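Local coordinates for ParM protein (Staphylococcus aureus, PDB 3JS6) that probably drives the segregation of a staphylococcal plasmid by assembling into actin-like filaments, at residues 85-89 and 90-94; 303-306 and 307-311. All blocks are in the same frame, centred on the assembly; numbering follows the deposited sequence.

How the contacts relate
Contacts 1 and 2 both lie at helices of an actin-like fold, but on opposite sides of the chain's centre, and they do not touch: their centres are 38 Å apart and their nearest atoms about 23 Å. Contact 1 (85-89 with 90-94) is where a 3-10 turn runs into helix 90-104, in the actin-like N-terminal domain. Contact 2 (303-306 with 307-311) follows much later along the chain, inside helix 301-311 of the MreB-like C-terminal part. One is the start of a helix, with side chains folded back on the turn; the other has a helical turn in which water stands in for one backbone bond.

Contact 1: residues 85-89 and 90-94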
loop_
_atom_site.group_PDB
_atom_site.type_symbol
_atom_site.label_atom_id
_atom_site.label_comp_id
_atom_site.label_asym_id
_atom_site.label_seq_id
_atom_site.Cartn_x
_atom_site.Cartn_y
_atom_site.Cartn_z
ATOM N N ASP A 85 -10.814 -12.932 3.075
ATOM C CA ASP A 85 -11.992 -12.698 3.890
ATOM C C ASP A 85 -11.644 -11.782 5.065
ATOM O O ASP A 85 -12.374 -11.710 6.052
ATOM C CB ASP A 85 -12.534 -14.029 4.402
ATOM C CG ASP A 85 -11.457 -14.886 5.019
ATOM O OD1 ASP A 85 -10.928 -14.505 6.081
ATOM O OD2 ASP A 85 -11.121 -15.937 4.430
ATOM N N ARG A 86 -10.529 -11.074 4.947
ATOM C CA ARG A 86 -10.095 -10.160 6.004
ATOM C C ARG A 86 -11.175 -9.127 6.303
ATOM O O ARG A 86 -11.246 -8.591 7.414
ATOM C CB ARG A 86 -8.815 -9.435 5.573
ATOM C CG ARG A 86 -9.001 -8.601 4.312
ATOM C CD ARG A 86 -7.709 -7.935 3.858
ATOM N NE ARG A 86 -7.924 -7.134 2.652
ATOM C CZ ARG A 86 -7.076 -6.220 2.180
ATOM N NH1 ARG A 86 -5.930 -5.968 2.810
ATOM N NH2 ARG A 86 -7.380 -5.555 1.069
ATOM N N TYR A 87 -12.035 -8.873 5.320
ATOM C CA TYR A 87 -13.088 -7.848 5.491
ATOM C C TYR A 87 -14.058 -8.166 6.630
ATOM O O TYR A 87 -14.687 -7.266 7.171
ATOM C CB TYR A 87 -13.855 -7.591 4.155
ATOM C CG TYR A 87 -12.838 -7.274 3.089
ATOM C CD1 TYR A 87 -12.479 -8.238 2.139
ATOM C CD2 TYR A 87 -12.229 -6.035 3.039
ATOM C CE1 TYR A 87 -11.533 -7.988 1.183
ATOM C CE2 TYR A 87 -11.234 -5.776 2.096
ATOM C CZ TYR A 87 -10.887 -6.766 1.179
ATOM O OH TYR A 87 -9.892 -6.530 0.254
ATOM N N ASP A 88 -14.155 -9.441 6.992
ATOM C CA ASP A 88 -15.066 -9.853 8.056
ATOM C C ASP A 88 -14.325 -10.174 9.347
ATOM O O ASP A 88 -14.939 -10.622 10.307
ATOM C CB ASP A 88 -15.866 -11.089 7.635
ATOM C CG ASP A 88 -16.737 -10.833 6.429
ATOM O OD1 ASP A 88 -17.577 -9.900 6.482
ATOM O OD2 ASP A 88 -16.578 -11.569 5.429
ATOM N N ILE A 89 -13.010 -9.955 9.379
ATOM C CA ILE A 89 -12.245 -10.262 10.586
ATOM C C ILE A 89 -12.008 -9.012 11.419
ATOM O O ILE A 89 -11.585 -7.986 10.899
ATOM C CB ILE A 89 -10.870 -10.912 10.248
ATOM C CG1 ILE A 89 -11.064 -12.152 9.365
ATOM C CG2 ILE A 89 -10.148 -11.304 11.532
ATOM C CD1 ILE A 89 -11.938 -13.200 9.975
ATOM N N LYS A 90 -12.272 -9.127 12.717
ATOM C CA LYS A 90 -12.106 -8.039 13.689
ATOM C C LYS A 90 -10.793 -7.287 13.526
ATOM O O LYS A 90 -10.772 -6.061 13.513
ATOM C CB LYS A 90 -12.191 -8.617 15.100
ATOM C CG LYS A 90 -11.627 -7.741 16.184
ATOM C CD LYS A 90 -12.666 -6.820 16.744
ATOM C CE LYS A 90 -12.144 -6.190 18.019
ATOM N NZ LYS A 90 -11.838 -7.216 19.024
ATOM N N SER A 91 -9.708 -8.042 13.433
ATOM C CA SER A 91 -8.347 -7.546 13.238
ATOM C C SER A 91 -8.272 -6.442 12.168
ATOM O O SER A 91 -7.745 -5.335 12.379
ATOM C CB SER A 91 -7.473 -8.723 12.765
ATOM O OG SER A 91 -6.114 -8.442 12.923
ATOM N N PHE A 92 -8.773 -6.779 10.990
ATOM C CA PHE A 92 -8.734 -5.857 9.869
ATOM C C PHE A 92 -9.704 -4.712 10.058
ATOM O O PHE A 92 -9.378 -3.560 9.745
ATOM C CB PHE A 92 -9.035 -6.593 8.558
ATOM C CG PHE A 92 -8.985 -5.702 7.340
ATOM C CD1 PHE A 92 -10.155 -5.223 6.763
ATOM C CD2 PHE A 92 -7.769 -5.346 6.780
ATOM C CE1 PHE A 92 -10.114 -4.404 5.638
ATOM C CE2 PHE A 92 -7.722 -4.525 5.650
ATOM C CZ PHE A 92 -8.902 -4.056 5.083
ATOM N N LYS A 93 -10.900 -5.009 10.551
ATOM C CA LYS A 93 -11.857 -3.936 10.772
ATOM C C LYS A 93 -11.296 -2.896 11.733
ATOM O O LYS A 93 -11.497 -1.704 11.527
ATOM C CB LYS A 93 -13.185 -4.487 11.293
ATOM C CG LYS A 93 -13.929 -5.263 10.213
ATOM C CD LYS A 93 -15.339 -5.654 10.620
ATOM C CE LYS A 93 -15.368 -6.851 11.529
ATOM N NZ LYS A 93 -16.781 -7.277 11.721
ATOM N N ASP A 94 -10.587 -3.338 12.775
ATOM C CA ASP A 94 -10.010 -2.400 13.738
ATOM C C ASP A 94 -8.883 -1.595 13.074
ATOM O O ASP A 94 -8.738 -0.392 13.316
ATOM C CB ASP A 94 -9.462 -3.143 14.969
ATOM C CG ASP A 94 -10.575 -3.705 15.877
ATOM O OD1 ASP A 94 -10.272 -4.562 16.736
ATOM O OD2 ASP A 94 -11.747 -3.286 15.751
#
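The edge of the Phe92 ring lies over one face of the Arg86 guanidinium, the planes tilted 29° apart, where a 3-10 turn leads into the N-terminus of helix 90-104 in the actin-like N-terminal domain. Phe92 CZ stands toward the rim of that face, and Arg86 NH1 comes within 3.7 Å of Phe92 CE2. At the guanidinium edge, in its plane, lies Tyr87 CE1. Further back along the arginine, CD stands over one face of the Phe92 ring, 4.0 Å from its centroid, a CH-pi contact. Tyr87 takes CG of Arg86 over the centre of one ring face. Between the two aromatic rings the approach is oblique, and Tyr87 CD2 touches Phe92 CE1 at 3.7 Å.

Arginine suits this place because its long chain can pack between aromatics while its end makes polar bonds. CG sits between the backbone N and the carbonyl carbon (chi1 61°), from where the extended chain carries the guanidinium along the Phe92 ring. NH2 donates in the guanidinium plane to Tyr87 OH at 2.8 Å, and NE adds a weak bond to the same oxygen. Tyrosine thus offers both a flat ring to pack on and a hydroxyl, also hydrogen-bonded to Glu124. Arg86 NH1 bonds the carbonyl oxygen of Phe11, whose ring meets Phe92 edge-to-face. The buried guanidinium is thus fixed in rotation.

Lys93 lays its aliphatic part along the turn, CG 3.7 Å from Tyr87 O, while exposed Asp88 pairs with Lys132. Ile89 occupies the N-cap position, and its carbonyl starts the helical pattern: Lys93 N donates to Ile89 O at 3.1 Å, nearly straight at 171° and in the carbonyl plane, whereas the bond from Phe92 N to that oxygen is weak.

Contact 2: residues 303-306 and 307-311; sequences IHFD and SLSHY
This is an i to i+4 contact within a single alpha-helix, 301-311, the helix of a beta-alpha-beta unit that links the parallel strands 293-297 and 316-317 in the actin-like C-terminal domain. Its side chains serve different surroundings. Leu308, buried, folds back on the preceding turn, CG 3.4 Å from His304 O and CD1 4.2 Å from His304 CB. Its branched apolar end suits a place against Leu189 and Phe191 of the sheet and Met278 of helix 263-284. His304 turns its ring to meet Phe191 and Phe221 edge-to-face.

On another side of the helix, Ser309 reaches back to Phe305. With CG of Phe305 anti to its backbone N (chi1 -178°), the ring is set so that the serine hydroxyl comes over one face, offset toward the rim, with OG 3.4 Å from CZ. A small side chain can sit this close over the ring, while Phe305 also packs on Phe316.

The backbone ladder is regular at Leu308 N to His304 O and at Ser309 N to Phe305 O, but it is disturbed elsewhere. A water is inserted between Ile303 and Ser307: it donates to Ile303 O and accepts from Ser307 N at 2.7 Å, replacing a direct bond on a partly exposed flank. Nearby, Ser307 OG is held by Gln270 of helix 263-284, to which a short hydroxyl is well suited. Near the C-terminal end, the bond from His310 N to Asp306 O is weak, and the exposed imidazole supplements it. Histidine offers a ring N-H for this task: ND1 donates to Asp306 O at 2.6 Å, the oxygen near the plane of the ring but ND1 lying 44° above the carbonyl plane.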
loop_
_atom_site.group_PDB
_atom_site.type_symbol
_atom_site.label_atom_id
_atom_site.label_comp_id
_atom_site.label_asym_id
_atom_site.label_seq_id
_atom_site.Cartn_x
_atom_site.Cartn_y
_atom_site.Cartn_z
ATOM N N ILE A 303 16.095 -1.735 -5.937
ATOM C CA ILE A 303 17.192 -2.668 -6.103
ATOM C C ILE A 303 17.432 -3.030 -7.561
ATOM O O ILE A 303 18.577 -3.094 -7.997
ATOM C CB ILE A 303 16.919 -3.965 -5.299
ATOM C CG1 ILE A 303 16.532 -3.612 -3.860
ATOM C CG2 ILE A 303 18.144 -4.864 -5.314
ATOM C CD1 ILE A 303 15.912 -4.758 -3.105
ATOM N N HIS A 304 16.357 -3.235 -8.324
ATOM C CA HIS A 304 16.505 -3.657 -9.714
ATOM C C HIS A 304 16.298 -2.657 -10.847
ATOM O O HIS A 304 16.648 -2.957 -11.978
ATOM C CB HIS A 304 15.589 -4.855 -9.977
ATOM C CG HIS A 304 15.587 -5.869 -8.877
ATOM N ND1 HIS A 304 16.745 -6.426 -8.378
ATOM C CD2 HIS A 304 14.565 -6.455 -8.208
ATOM C CE1 HIS A 304 16.435 -7.313 -7.449
ATOM N NE2 HIS A 304 15.119 -7.351 -7.326
ATOM N N PHE A 305 15.734 -1.486 -10.560
ATOM C CA PHE A 305 15.464 -0.499 -11.612
ATOM C C PHE A 305 16.684 -0.175 -12.493
ATOM O O PHE A 305 16.583 -0.109 -13.725
ATOM C CB PHE A 305 14.875 0.782 -10.988
ATOM C CG PHE A 305 14.524 1.834 -11.998
ATOM C CD1 PHE A 305 15.258 3.024 -12.070
ATOM C CD2 PHE A 305 13.518 1.608 -12.928
ATOM C CE1 PHE A 305 15.004 3.971 -13.057
ATOM C CE2 PHE A 305 13.249 2.548 -13.928
ATOM C CZ PHE A 305 14.000 3.737 -13.996
ATOM N N ASP A 306 17.843 -0.000 -11.873
ATOM C CA ASP A 306 19.046 0.296 -12.642
ATOM C C ASP A 306 19.372 -0.749 -13.692
ATOM O O ASP A 306 19.514 -0.429 -14.867
ATOM C CB ASP A 306 20.242 0.480 -11.714
ATOM C CG ASP A 306 20.088 1.686 -10.823
ATOM O OD1 ASP A 306 19.626 2.735 -11.336
ATOM O OD2 ASP A 306 20.429 1.593 -9.622
ATOM N N SER A 307 19.478 -2.002 -13.286
ATOM C CA SER A 307 19.801 -3.045 -14.244
ATOM C C SER A 307 18.731 -3.193 -15.312
ATOM O O SER A 307 19.044 -3.426 -16.483
ATOM C CB SER A 307 20.022 -4.368 -13.517
ATOM O OG SER A 307 21.141 -4.259 -12.655
ATOM N N LEU A 308 17.467 -3.058 -14.919
ATOM C CA LEU A 308 16.377 -3.168 -15.886
ATOM C C LEU A 308 16.517 -2.115 -16.966
ATOM O O LEU A 308 16.321 -2.394 -18.153
ATOM C CB LEU A 308 15.017 -3.011 -15.183
ATOM C CG LEU A 308 14.617 -4.244 -14.375
ATOM C CD1 LEU A 308 13.428 -3.964 -13.444
ATOM C CD2 LEU A 308 14.294 -5.337 -15.344
ATOM N N SER A 309 16.863 -0.904 -16.547
ATOM C CA SER A 309 17.015 0.214 -17.466
ATOM C C SER A 309 18.095 -0.012 -18.516
ATOM O O SER A 309 18.023 0.546 -19.605
ATOM C CB SER A 309 17.318 1.493 -16.688
ATOM O OG SER A 309 16.150 1.994 -16.054
ATOM N N HIS A 310 19.097 -0.826 -18.189
ATOM C CA HIS A 310 20.173 -1.115 -19.127
ATOM C C HIS A 310 19.824 -2.356 -19.924
ATOM O O HIS A 310 20.430 -2.644 -20.950
ATOM C CB HIS A 310 21.502 -1.325 -18.385
ATOM C CG HIS A 310 21.976 -0.114 -17.640
ATOM N ND1 HIS A 310 21.523 0.211 -16.379
ATOM C CD2 HIS A 310 22.817 0.881 -18.004
ATOM C CE1 HIS A 310 22.061 1.357 -15.998
ATOM N NE2 HIS A 310 22.850 1.784 -16.967
ATOM N N TYR A 311 18.834 -3.094 -19.442
ATOM C CA TYR A 311 18.400 -4.303 -20.117
ATOM C C TYR A 311 17.609 -3.901 -21.357
ATOM O O TYR A 311 17.765 -4.494 -22.425
ATOM C CB TYR A 311 17.554 -5.150 -19.162
ATOM C CG TYR A 311 17.167 -6.492 -19.722
ATOM C CD1 TYR A 311 15.931 -6.676 -20.331
ATOM C CD2 TYR A 311 18.055 -7.575 -19.685
ATOM C CE1 TYR A 311 15.584 -7.896 -20.896
ATOM C CE2 TYR A 311 17.715 -8.804 -20.248
ATOM C CZ TYR A 311 16.477 -8.952 -20.854
ATOM O OH TYR A 311 16.129 -10.142 -21.441
HETATM O O HOH W 1 19.634 -2.572 -10.625
#